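Local coordinates for protein uncharacterized HTH-type transcriptional regulator YydK (Bacillus subtilis subsp. subtilis, PDB 3BWG) that probably binds DNA and regulates transcription as a GntR-family regulator that remains uncharacterized, at residues S49-E54 against I59-G64; E15-E20 against D27-L32; Q8-E13 against F39-S44; G57-F60 against G66-V69. One frame throughout, in Å; residues are numbered along the deposited sequence.

Interaction 1: residues S49-E54 against I59-G64; sequences SLELLE and IFQVRG
The side chains of I59 and L50 cross at about a right angle where helix 43-55 meets the first strand of the wing hairpin. The setting is the winged helix-turn-helix fold of GntR regulators. The short axes of the helix and of strand 59-62 come within 7.5 Å at 117°. CG1 of I59 stands between its own backbone N and carbonyl carbon. The chain then runs on extended, and its end CD1 reaches the helix. I59 CD1 lies 3.8 Å from L50 CD2, and I59 CG1 lies 3.8 Å from L53 CB. L29 and I67 also touch I59, so its side chain is buried on several sides.

At the border of the contact the groups are polar. The E54 and Q61 side chains run obliquely past each other, with the carboxylate and amide planes 38° apart. E54 has CG anti to its backbone N and bends at chi2, which brings OE1 to 3.4 Å from Q61 CG. E54 CA makes a CH...O contact of 3.5 Å with I59 O, nearly straight at the hydrogen (163°). A water between the two segments sits 2.7 Å from I59 O and 3.2 Å from E54 O, with more acceptors nearby than protons to give.

Interaction 2: residues E15-E20 against D27-L32; sequences ETYIEE and DKLPVL
The Y17 ring meets L29 and P30 obliquely. L29 CD2 is 4.3 Å from Y17 CD1. The side chains of Y17 and P30 reach toward each other from opposite directions, with P30 CD 4.1 Å from Y17 CE1. P30 CG is equally close to the phenol oxygen, at 4.1 Å from Y17 OH. The ring gets there because CG of Y17 is anti to the backbone N (chi1 176°), which carries it out from the helix toward the loop. H21, one turn on, stacks on the same tyrosine ring.

Beside this pair, the side chains of I18 and L29 cross at about a right angle. L29 CD2 sits 3.7 Å from I18 CG1 and 4.0 Å from I18 CD1. One methyl of L29 therefore touches both Y17 and I18. L29 is buried, and it also packs on L23, I67 and V69.

The contact joins the last turns of helix 6-20 to the loop that leads into helix 32-39. The backbones stay well apart: the closest CA atoms, those of I18 and L29, are 8.3 Å from each other. This is plain packing inside the winged helix-turn-helix domain. The loop itself is held from the side of the wing, where D27 and L29 make backbone bonds to V69 and I67. The present contact is almost all carbon against carbon, with no hydrogen bond between the two segments. That implies a fit set by shape and burial, with no directional bond fixing the Y17 ring against P30.

Interaction 3: residues Q8-E13 against F39-S44; sequences QQIATE and FEVSKS
I10 and F39 face each other where helix 6-20 passes the end of helix 32-39, with CA atoms 7.2 Å apart, and E40 then leaves the helix with positive phi in a Schellman motif as the chain turns toward helix 43-55.

The side chains of I10 and F39 slide past each other in opposite directions. I10 touches with two branches. Its CG2 lies over one face of the F39 ring, 4.0 Å from the centroid and 15° off the normal, a CH-pi contact. Its CD1 reaches the root of the ring, 3.4 Å from F39 CB. CG1 of I10 is anti to the carbonyl carbon (chi1 -56°), and a second turn of similar size at chi2 directs CD1 there. V41 CG1 comes only loosely to the same methyl, 4.5 Å from I10 CD1.

E13 works at the ring edge. Its OE1 lies in the ring plane, 3.6 Å from F39 CE1. The carboxylate and ring planes are 57° apart. CB of E13 is also near, 3.7 Å from F39 CE1.

I10 further packs on I46 and S49, and F39 on I14. Helix 6-20 packing across the two helices of the predicted helix-turn-helix is typical of GntR-type winged-helix domains.

Interaction 4: residues G57-F60 against G66-V69; sequences GAIF and GIFV
F60 O accepts the shortest polar bond of this contact, from F68 N at 2.8 Å. F60 N returns a bond to F68 O at 2.9 Å. Together they make F60 and F68 an antiparallel hydrogen-bonded pair. I59 and V69 form the next, non-hydrogen-bonded pair. There I59 CA adds a bent CH...O contact of 3.1 Å to F68 O.

The side chains of F60 and F68 lie on the same face of the hairpin. Their ring planes are 24° apart but slid along each other, with centroids 5.5 Å apart, and the rings barely overlap. What sits over the F60 ring is instead F68 CB, 3.8 Å from its centroid. V69 O lies at the edge of the F60 ring, near its plane. The F60 torsion (chi1 70°) sets CG between backbone N and carbonyl carbon and swings the ring across to F68. On the other face, I59 and I67 lie side by side and point the same way, with I59 CD1 3.7 Å from I67 CG2.

This is the beta hairpin, or wing, of the winged-helix domain. Its I59 face turns to helix 43-55 and packs against L29 of the loop before helix 32-39. V69 bonds through its backbone to G26 and D27. On its other face, the F60 ring meets F175 of the second subunit.

Overall arrangement
All four contacts lie in the N-terminal winged helix-turn-helix domain. Interactions 1 and 4 share I59 and F60 and have centres about 5 Å apart. Interaction 4 builds the wing with backbone bonds, and interaction 1 lays it on helix 43-55 with apolar packing, polar groups at its border and a water between the two. Interactions 2 and 3 both use helix 6-20 and rest on side-chain packing. Interaction 2 also meets the wing, since D27 and L29 are backbone-bonded to V69 and I67. Interaction 3 lies about 7 Å from interaction 4 at the nearest atoms. All four are partly buried; interactions 1 to 3 have apolar centres, and interaction 4 is centred on backbone bonds.

Interaction 1: residues S49-E54 against I59-G64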
loop_
_atom_site.group_PDB
_atom_site.type_symbol
_atom_site.label_atom_id
_atom_site.label_comp_id
_atom_site.label_asym_id
_atom_site.label_seq_id
_atom_site.Cartn_x
_atom_site.Cartn_y
_atom_site.Cartn_z
ATOM N N SER B 49 -17.025 -17.687 3.866
ATOM C CA SER B 49 -16.597 -16.779 4.928
ATOM C C SER B 49 -15.073 -16.622 4.896
ATOM O O SER B 49 -14.533 -15.517 5.021
ATOM C CB SER B 49 -17.054 -17.297 6.285
ATOM O OG SER B 49 -18.462 -17.370 6.325
ATOM N N LEU B 50 -14.386 -17.731 4.665
ATOM C CA LEU B 50 -12.949 -17.686 4.594
ATOM C C LEU B 50 -12.471 -16.872 3.395
ATOM O O LEU B 50 -11.489 -16.146 3.545
ATOM C CB LEU B 50 -12.341 -19.096 4.666
ATOM C CG LEU B 50 -12.657 -19.856 5.974
ATOM C CD1 LEU B 50 -12.174 -21.289 5.892
ATOM C CD2 LEU B 50 -12.082 -19.162 7.199
ATOM N N GLU B 51 -13.158 -16.937 2.233
ATOM C CA GLU B 51 -12.709 -16.111 1.064
ATOM C C GLU B 51 -12.835 -14.628 1.357
ATOM O O GLU B 51 -11.887 -13.864 1.133
ATOM C CB GLU B 51 -13.449 -16.382 -0.242
ATOM C CG GLU B 51 -14.116 -17.731 -0.383
ATOM C CD GLU B 51 -13.166 -18.847 -0.814
ATOM O OE1 GLU B 51 -13.469 -19.512 -1.856
ATOM O OE2 GLU B 51 -12.147 -19.063 -0.094
ATOM N N LEU B 52 -14.006 -14.223 1.846
ATOM C CA LEU B 52 -14.232 -12.838 2.237
ATOM C C LEU B 52 -13.101 -12.287 3.106
ATOM O O LEU B 52 -12.526 -11.252 2.781
ATOM C CB LEU B 52 -15.573 -12.686 2.957
ATOM C CG LEU B 52 -16.056 -11.281 3.354
ATOM C CD1 LEU B 52 -15.982 -10.310 2.168
ATOM C CD2 LEU B 52 -17.482 -11.377 3.897
ATOM N N LEU B 53 -12.814 -12.979 4.212
ATOM C CA LEU B 53 -11.756 -12.613 5.156
ATOM C C LEU B 53 -10.375 -12.479 4.519
ATOM O O LEU B 53 -9.586 -11.585 4.882
ATOM C CB LEU B 53 -11.678 -13.678 6.240
ATOM C CG LEU B 53 -12.236 -13.450 7.639
ATOM C CD1 LEU B 53 -13.025 -12.145 7.806
ATOM C CD2 LEU B 53 -13.024 -14.665 8.017
ATOM N N GLU B 54 -10.087 -13.396 3.596
ATOM C CA GLU B 54 -8.797 -13.481 2.947
ATOM C C GLU B 54 -8.603 -12.266 2.043
ATOM O O GLU B 54 -7.586 -11.597 2.132
ATOM C CB GLU B 54 -8.688 -14.791 2.164
ATOM C CG GLU B 54 -7.392 -14.944 1.399
ATOM C CD GLU B 54 -6.856 -16.375 1.417
ATOM O OE1 GLU B 54 -7.686 -17.316 1.572
ATOM O OE2 GLU B 54 -5.604 -16.551 1.275
ATOM N N ILE B 59 -7.058 -12.852 7.069
ATOM C CA ILE B 59 -6.450 -14.182 7.209
ATOM C C ILE B 59 -5.696 -14.527 5.949
ATOM O O ILE B 59 -5.913 -13.911 4.922
ATOM C CB ILE B 59 -7.530 -15.321 7.439
ATOM C CG1 ILE B 59 -8.389 -15.501 6.190
ATOM C CG2 ILE B 59 -8.395 -15.016 8.659
ATOM C CD1 ILE B 59 -9.357 -16.696 6.250
ATOM N N PHE B 60 -4.815 -15.520 6.053
ATOM C CA PHE B 60 -4.266 -16.203 4.909
ATOM C C PHE B 60 -4.327 -17.726 5.131
ATOM O O PHE B 60 -4.411 -18.201 6.262
ATOM C CB PHE B 60 -2.832 -15.717 4.567
ATOM C CG PHE B 60 -1.780 -16.134 5.565
ATOM C CD1 PHE B 60 -1.563 -15.384 6.723
ATOM C CD2 PHE B 60 -0.975 -17.242 5.323
ATOM C CE1 PHE B 60 -0.583 -15.736 7.643
ATOM C CE2 PHE B 60 0.015 -17.614 6.243
ATOM C CZ PHE B 60 0.207 -16.855 7.401
ATOM N N GLN B 61 -4.298 -18.482 4.044
ATOM C CA GLN B 61 -4.400 -19.924 4.128
ATOM C C GLN B 61 -3.197 -20.606 3.482
ATOM O O GLN B 61 -2.759 -20.199 2.417
ATOM C CB GLN B 61 -5.700 -20.362 3.472
ATOM C CG GLN B 61 -6.889 -19.556 4.006
ATOM C CD GLN B 61 -8.206 -20.257 3.799
ATOM O OE1 GLN B 61 -9.085 -19.738 3.106
ATOM N NE2 GLN B 61 -8.349 -21.456 4.377
ATOM N N VAL B 62 -2.633 -21.603 4.159
ATOM C CA VAL B 62 -1.530 -22.364 3.587
ATOM C C VAL B 62 -1.942 -23.837 3.497
ATOM O O VAL B 62 -2.058 -24.542 4.523
ATOM C CB VAL B 62 -0.166 -22.137 4.321
ATOM C CG1 VAL B 62 0.111 -20.656 4.491
ATOM C CG2 VAL B 62 -0.114 -22.825 5.654
ATOM N N ARG B 63 -2.231 -24.291 2.276
ATOM C CA ARG B 63 -2.785 -25.638 2.108
ATOM C C ARG B 63 -1.780 -26.678 2.595
ATOM O O ARG B 63 -0.560 -26.564 2.353
ATOM C CB ARG B 63 -3.246 -25.903 0.671
ATOM C CG ARG B 63 -4.678 -25.420 0.354
ATOM C CD ARG B 63 -4.812 -25.004 -1.126
ATOM N NE ARG B 63 -4.134 -25.923 -2.062
ATOM C CZ ARG B 63 -2.997 -25.655 -2.721
ATOM N NH1 ARG B 63 -2.369 -24.485 -2.567
ATOM N NH2 ARG B 63 -2.478 -26.565 -3.541
ATOM N N GLY B 64 -2.313 -27.649 3.334
ATOM C CA GLY B 64 -1.500 -28.609 4.052
ATOM C C GLY B 64 -1.493 -28.383 5.556
ATOM O O GLY B 64 -1.537 -29.349 6.330
HETATM O O HOH W 1 -4.600 -12.267 3.169
#

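Interaction 2: residues E15-E20 against D27-L32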
loop_
_atom_site.group_PDB
_atom_site.type_symbol
_atom_site.label_atom_id
_atom_site.label_comp_id
_atom_site.label_asym_id
_atom_site.label_seq_id
_atom_site.Cartn_x
_atom_site.Cartn_y
_atom_site.Cartn_z
ATOM N N GLU B 15 -13.728 -12.387 12.840
ATOM C CA GLU B 15 -12.993 -11.167 13.209
ATOM C C GLU B 15 -13.054 -10.848 14.696
ATOM O O GLU B 15 -12.024 -10.612 15.295
ATOM C CB GLU B 15 -13.523 -9.972 12.434
ATOM C CG GLU B 15 -12.807 -9.744 11.117
ATOM C CD GLU B 15 -13.636 -8.955 10.122
ATOM O OE1 GLU B 15 -14.885 -8.899 10.265
ATOM O OE2 GLU B 15 -13.028 -8.395 9.180
ATOM N N THR B 16 -14.269 -10.834 15.274
ATOM C CA THR B 16 -14.491 -10.655 16.726
ATOM C C THR B 16 -13.723 -11.665 17.580
ATOM O O THR B 16 -13.115 -11.301 18.602
ATOM C CB THR B 16 -16.010 -10.776 17.100
ATOM O OG1 THR B 16 -16.751 -9.755 16.429
ATOM C CG2 THR B 16 -16.239 -10.665 18.630
ATOM N N TYR B 17 -13.788 -12.930 17.178
ATOM C CA TYR B 17 -13.004 -13.978 17.809
ATOM C C TYR B 17 -11.487 -13.655 17.814
ATOM O O TYR B 17 -10.798 -13.896 18.811
ATOM C CB TYR B 17 -13.283 -15.319 17.125
ATOM C CG TYR B 17 -12.431 -16.446 17.660
ATOM C CD1 TYR B 17 -11.129 -16.666 17.155
ATOM C CD2 TYR B 17 -12.902 -17.275 18.702
ATOM C CE1 TYR B 17 -10.325 -17.698 17.650
ATOM C CE2 TYR B 17 -12.112 -18.317 19.200
ATOM C CZ TYR B 17 -10.821 -18.519 18.673
ATOM O OH TYR B 17 -10.033 -19.531 19.158
ATOM N N ILE B 18 -10.989 -13.124 16.686
ATOM C CA ILE B 18 -9.580 -12.734 16.504
ATOM C C ILE B 18 -9.176 -11.618 17.499
ATOM O O ILE B 18 -8.168 -11.745 18.227
ATOM C CB ILE B 18 -9.311 -12.325 15.007
ATOM C CG1 ILE B 18 -9.130 -13.560 14.113
ATOM C CG2 ILE B 18 -8.096 -11.412 14.879
ATOM C CD1 ILE B 18 -9.160 -13.261 12.579
ATOM N N GLU B 19 -9.978 -10.544 17.512
ATOM C CA GLU B 19 -9.873 -9.430 18.468
ATOM C C GLU B 19 -9.880 -9.918 19.914
ATOM O O GLU B 19 -8.967 -9.614 20.687
ATOM C CB GLU B 19 -11.047 -8.455 18.285
ATOM C CG GLU B 19 -10.807 -7.257 17.372
ATOM C CD GLU B 19 -9.896 -7.532 16.172
ATOM O OE1 GLU B 19 -8.927 -6.749 16.025
ATOM O OE2 GLU B 19 -10.134 -8.497 15.374
ATOM N N GLU B 20 -10.899 -10.698 20.258
ATOM C CA GLU B 20 -11.122 -11.073 21.657
ATOM C C GLU B 20 -10.023 -11.958 22.184
ATOM O O GLU B 20 -9.589 -11.798 23.319
ATOM C CB GLU B 20 -12.459 -11.772 21.839
ATOM C CG GLU B 20 -13.629 -10.845 21.719
ATOM C CD GLU B 20 -14.928 -11.559 21.989
ATOM O OE1 GLU B 20 -15.717 -11.012 22.793
ATOM O OE2 GLU B 20 -15.151 -12.664 21.416
ATOM N N ASP B 27 -0.830 -16.595 13.937
ATOM C CA ASP B 27 -1.618 -17.466 14.787
ATOM C C ASP B 27 -2.629 -18.288 13.963
ATOM O O ASP B 27 -3.227 -17.797 13.007
ATOM C CB ASP B 27 -2.351 -16.662 15.849
ATOM C CG ASP B 27 -1.413 -16.138 16.949
ATOM O OD1 ASP B 27 -0.285 -16.641 17.094
ATOM O OD2 ASP B 27 -1.797 -15.206 17.663
ATOM N N LYS B 28 -2.780 -19.553 14.341
ATOM C CA LYS B 28 -3.608 -20.482 13.613
ATOM C C LYS B 28 -5.039 -20.292 14.099
ATOM O O LYS B 28 -5.284 -20.196 15.309
ATOM C CB LYS B 28 -3.137 -21.908 13.918
ATOM C CG LYS B 28 -3.455 -22.934 12.842
ATOM C CD LYS B 28 -2.935 -24.308 13.238
ATOM C CE LYS B 28 -3.416 -25.370 12.271
ATOM N NZ LYS B 28 -4.750 -25.021 11.739
ATOM N N LEU B 29 -5.978 -20.214 13.167
ATOM C CA LEU B 29 -7.402 -20.223 13.524
ATOM C C LEU B 29 -7.959 -21.657 13.654
ATOM O O LEU B 29 -7.311 -22.630 13.224
ATOM C CB LEU B 29 -8.207 -19.396 12.508
ATOM C CG LEU B 29 -7.836 -17.922 12.709
ATOM C CD1 LEU B 29 -7.419 -17.187 11.407
ATOM C CD2 LEU B 29 -8.946 -17.188 13.436
ATOM N N PRO B 30 -9.145 -21.802 14.282
ATOM C CA PRO B 30 -9.817 -23.104 14.281
ATOM C C PRO B 30 -9.882 -23.711 12.875
ATOM O O PRO B 30 -10.037 -22.987 11.883
ATOM C CB PRO B 30 -11.215 -22.765 14.786
ATOM C CG PRO B 30 -10.984 -21.635 15.727
ATOM C CD PRO B 30 -9.906 -20.802 15.054
ATOM N N VAL B 31 -9.748 -25.034 12.815
ATOM C CA VAL B 31 -9.796 -25.789 11.568
ATOM C C VAL B 31 -11.228 -25.815 10.980
ATOM O O VAL B 31 -12.188 -25.606 11.705
ATOM C CB VAL B 31 -9.150 -27.195 11.779
ATOM C CG1 VAL B 31 -10.129 -28.203 12.429
ATOM C CG2 VAL B 31 -8.593 -27.729 10.491
ATOM N N LEU B 32 -11.369 -26.039 9.672
ATOM C CA LEU B 32 -12.684 -26.008 9.011
ATOM C C LEU B 32 -13.827 -26.650 9.831
ATOM O O LEU B 32 -14.861 -26.021 10.069
ATOM C CB LEU B 32 -12.619 -26.689 7.638
ATOM C CG LEU B 32 -13.177 -25.950 6.406
ATOM C CD1 LEU B 32 -12.876 -26.726 5.109
ATOM C CD2 LEU B 32 -14.652 -25.639 6.479
#

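Interaction 3: residues Q8-E13 against F39-S44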
loop_
_atom_site.group_PDB
_atom_site.type_symbol
_atom_site.label_atom_id
_atom_site.label_comp_id
_atom_site.label_asym_id
_atom_site.label_seq_id
_atom_site.Cartn_x
_atom_site.Cartn_y
_atom_site.Cartn_z
ATOM N N GLN B 8 -21.474 -13.484 5.516
ATOM C CA GLN B 8 -21.075 -12.167 6.068
ATOM C C GLN B 8 -21.141 -12.121 7.598
ATOM O O GLN B 8 -20.232 -11.589 8.230
ATOM C CB GLN B 8 -21.903 -11.010 5.473
ATOM C CG GLN B 8 -21.574 -9.574 6.036
ATOM C CD GLN B 8 -22.584 -9.011 7.085
ATOM O OE1 GLN B 8 -23.798 -8.936 6.839
ATOM N NE2 GLN B 8 -22.058 -8.574 8.236
ATOM N N GLN B 9 -22.218 -12.641 8.191
ATOM C CA GLN B 9 -22.328 -12.677 9.658
ATOM C C GLN B 9 -21.207 -13.523 10.301
ATOM O O GLN B 9 -20.592 -13.100 11.292
ATOM C CB GLN B 9 -23.735 -13.127 10.124
ATOM C CG GLN B 9 -23.932 -13.277 11.671
ATOM C CD GLN B 9 -23.558 -12.019 12.517
ATOM O OE1 GLN B 9 -23.494 -10.886 12.019
ATOM N NE2 GLN B 9 -23.311 -12.236 13.805
ATOM N N ILE B 10 -20.934 -14.691 9.709
ATOM C CA ILE B 10 -19.891 -15.602 10.181
ATOM C C ILE B 10 -18.511 -14.919 10.090
ATOM O O ILE B 10 -17.729 -14.949 11.048
ATOM C CB ILE B 10 -19.852 -16.938 9.367
ATOM C CG1 ILE B 10 -21.208 -17.702 9.353
ATOM C CG2 ILE B 10 -18.664 -17.812 9.808
ATOM C CD1 ILE B 10 -21.814 -17.990 10.678
ATOM N N ALA B 11 -18.216 -14.317 8.937
ATOM C CA ALA B 11 -17.002 -13.507 8.763
ATOM C C ALA B 11 -16.807 -12.528 9.930
ATOM O O ALA B 11 -15.738 -12.493 10.546
ATOM C CB ALA B 11 -17.039 -12.775 7.439
ATOM N N THR B 12 -17.861 -11.785 10.271
ATOM C CA THR B 12 -17.773 -10.767 11.318
ATOM C C THR B 12 -17.513 -11.362 12.716
ATOM O O THR B 12 -16.707 -10.820 13.486
ATOM C CB THR B 12 -19.005 -9.816 11.274
ATOM O OG1 THR B 12 -18.878 -8.937 10.148
ATOM C CG2 THR B 12 -19.157 -8.982 12.571
ATOM N N GLU B 13 -18.162 -12.485 13.023
ATOM C CA GLU B 13 -17.983 -13.158 14.309
ATOM C C GLU B 13 -16.566 -13.728 14.444
ATOM O O GLU B 13 -15.998 -13.743 15.541
ATOM C CB GLU B 13 -19.032 -14.261 14.500
ATOM C CG GLU B 13 -20.484 -13.759 14.442
ATOM C CD GLU B 13 -21.414 -14.364 15.507
ATOM O OE1 GLU B 13 -21.405 -15.603 15.690
ATOM O OE2 GLU B 13 -22.170 -13.590 16.152
ATOM N N PHE B 39 -20.489 -22.480 14.157
ATOM C CA PHE B 39 -21.611 -21.690 13.659
ATOM C C PHE B 39 -22.716 -22.552 13.055
ATOM O O PHE B 39 -23.653 -22.041 12.428
ATOM C CB PHE B 39 -21.123 -20.666 12.647
ATOM C CG PHE B 39 -19.942 -19.862 13.118
ATOM C CD1 PHE B 39 -20.127 -18.703 13.873
ATOM C CD2 PHE B 39 -18.636 -20.251 12.789
ATOM C CE1 PHE B 39 -19.032 -17.953 14.300
ATOM C CE2 PHE B 39 -17.541 -19.516 13.224
ATOM C CZ PHE B 39 -17.739 -18.359 13.970
ATOM N N GLU B 40 -22.606 -23.861 13.260
ATOM C CA GLU B 40 -23.575 -24.838 12.741
ATOM C C GLU B 40 -24.025 -24.514 11.294
ATOM O O GLU B 40 -25.190 -24.173 11.024
ATOM C CB GLU B 40 -24.738 -25.054 13.738
ATOM C CG GLU B 40 -24.274 -25.763 15.045
ATOM C CD GLU B 40 -25.337 -25.801 16.149
ATOM O OE1 GLU B 40 -25.473 -26.853 16.842
ATOM O OE2 GLU B 40 -26.021 -24.770 16.321
ATOM N N VAL B 41 -23.057 -24.607 10.379
ATOM C CA VAL B 41 -23.245 -24.237 8.979
ATOM C C VAL B 41 -22.540 -25.242 8.066
ATOM O O VAL B 41 -21.774 -26.097 8.523
ATOM C CB VAL B 41 -22.752 -22.751 8.660
ATOM C CG1 VAL B 41 -23.798 -21.696 9.093
ATOM C CG2 VAL B 41 -21.407 -22.458 9.265
ATOM N N SER B 42 -22.808 -25.133 6.772
ATOM C CA SER B 42 -22.134 -25.989 5.818
ATOM C C SER B 42 -20.621 -25.767 5.701
ATOM O O SER B 42 -20.083 -24.730 6.116
ATOM C CB SER B 42 -22.769 -25.864 4.449
ATOM O OG SER B 42 -22.809 -27.161 3.878
ATOM N N LYS B 43 -19.941 -26.763 5.126
ATOM C CA LYS B 43 -18.555 -26.619 4.707
ATOM C C LYS B 43 -18.480 -25.472 3.716
ATOM O O LYS B 43 -17.578 -24.655 3.787
ATOM C CB LYS B 43 -18.030 -27.919 4.084
ATOM C CG LYS B 43 -16.600 -27.851 3.467
ATOM C CD LYS B 43 -15.993 -29.258 3.288
ATOM C CE LYS B 43 -15.497 -29.832 4.644
ATOM N NZ LYS B 43 -15.729 -31.310 4.803
ATOM N N SER B 44 -19.448 -25.416 2.803
ATOM C CA SER B 44 -19.497 -24.393 1.752
ATOM C C SER B 44 -19.733 -22.975 2.318
ATOM O O SER B 44 -19.235 -21.987 1.773
ATOM C CB SER B 44 -20.592 -24.745 0.748
ATOM O OG SER B 44 -21.002 -23.592 0.042
#

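Interaction 4: residues G57-F60 against G66-V69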
loop_
_atom_site.group_PDB
_atom_site.type_symbol
_atom_site.label_atom_id
_atom_site.label_comp_id
_atom_site.label_asym_id
_atom_site.label_seq_id
_atom_site.Cartn_x
_atom_site.Cartn_y
_atom_site.Cartn_z
ATOM N N GLY B 57 -7.796 -9.280 3.843
ATOM C CA GLY B 57 -6.457 -9.259 4.506
ATOM C C GLY B 57 -6.495 -9.594 5.996
ATOM O O GLY B 57 -5.559 -9.290 6.752
ATOM N N ALA B 58 -7.591 -10.241 6.408
ATOM C CA ALA B 58 -7.798 -10.648 7.785
ATOM C C ALA B 58 -7.076 -11.962 8.057
ATOM O O ALA B 58 -6.523 -12.151 9.126
ATOM C CB ALA B 58 -9.274 -10.781 8.058
ATOM N N ILE B 59 -7.058 -12.852 7.069
ATOM C CA ILE B 59 -6.450 -14.182 7.209
ATOM C C ILE B 59 -5.696 -14.527 5.949
ATOM O O ILE B 59 -5.913 -13.911 4.922
ATOM C CB ILE B 59 -7.530 -15.321 7.439
ATOM C CG1 ILE B 59 -8.389 -15.501 6.190
ATOM C CG2 ILE B 59 -8.395 -15.016 8.659
ATOM C CD1 ILE B 59 -9.357 -16.696 6.250
ATOM N N PHE B 60 -4.815 -15.520 6.053
ATOM C CA PHE B 60 -4.266 -16.203 4.909
ATOM C C PHE B 60 -4.327 -17.726 5.131
ATOM O O PHE B 60 -4.411 -18.201 6.262
ATOM C CB PHE B 60 -2.832 -15.717 4.567
ATOM C CG PHE B 60 -1.780 -16.134 5.565
ATOM C CD1 PHE B 60 -1.563 -15.384 6.723
ATOM C CD2 PHE B 60 -0.975 -17.242 5.323
ATOM C CE1 PHE B 60 -0.583 -15.736 7.643
ATOM C CE2 PHE B 60 0.015 -17.614 6.243
ATOM C CZ PHE B 60 0.207 -16.855 7.401
ATOM N N GLY B 66 -2.932 -24.968 7.349
ATOM C CA GLY B 66 -4.036 -24.242 7.953
ATOM C C GLY B 66 -4.459 -22.844 7.552
ATOM O O GLY B 66 -4.097 -22.351 6.500
ATOM N N ILE B 67 -5.288 -22.248 8.418
ATOM C CA ILE B 67 -5.816 -20.892 8.291
ATOM C C ILE B 67 -5.162 -20.077 9.384
ATOM O O ILE B 67 -5.219 -20.482 10.538
ATOM C CB ILE B 67 -7.328 -20.819 8.604
ATOM C CG1 ILE B 67 -8.132 -21.892 7.854
ATOM C CG2 ILE B 67 -7.855 -19.412 8.348
ATOM C CD1 ILE B 67 -9.383 -22.377 8.649
ATOM N N PHE B 68 -4.562 -18.937 9.008
ATOM C CA PHE B 68 -3.764 -18.096 9.914
ATOM C C PHE B 68 -4.177 -16.618 9.873
ATOM O O PHE B 68 -4.669 -16.134 8.861
ATOM C CB PHE B 68 -2.266 -18.229 9.538
ATOM C CG PHE B 68 -1.747 -19.640 9.624
ATOM C CD1 PHE B 68 -1.210 -20.121 10.814
ATOM C CD2 PHE B 68 -1.810 -20.493 8.520
ATOM C CE1 PHE B 68 -0.750 -21.423 10.911
ATOM C CE2 PHE B 68 -1.355 -21.794 8.608
ATOM C CZ PHE B 68 -0.834 -22.267 9.799
ATOM N N VAL B 69 -3.921 -15.896 10.959
ATOM C CA VAL B 69 -4.211 -14.470 11.046
ATOM C C VAL B 69 -3.171 -13.746 10.161
ATOM O O VAL B 69 -1.982 -14.050 10.230
ATOM C CB VAL B 69 -4.192 -13.969 12.544
ATOM C CG1 VAL B 69 -4.412 -12.453 12.651
ATOM C CG2 VAL B 69 -5.280 -14.687 13.388
#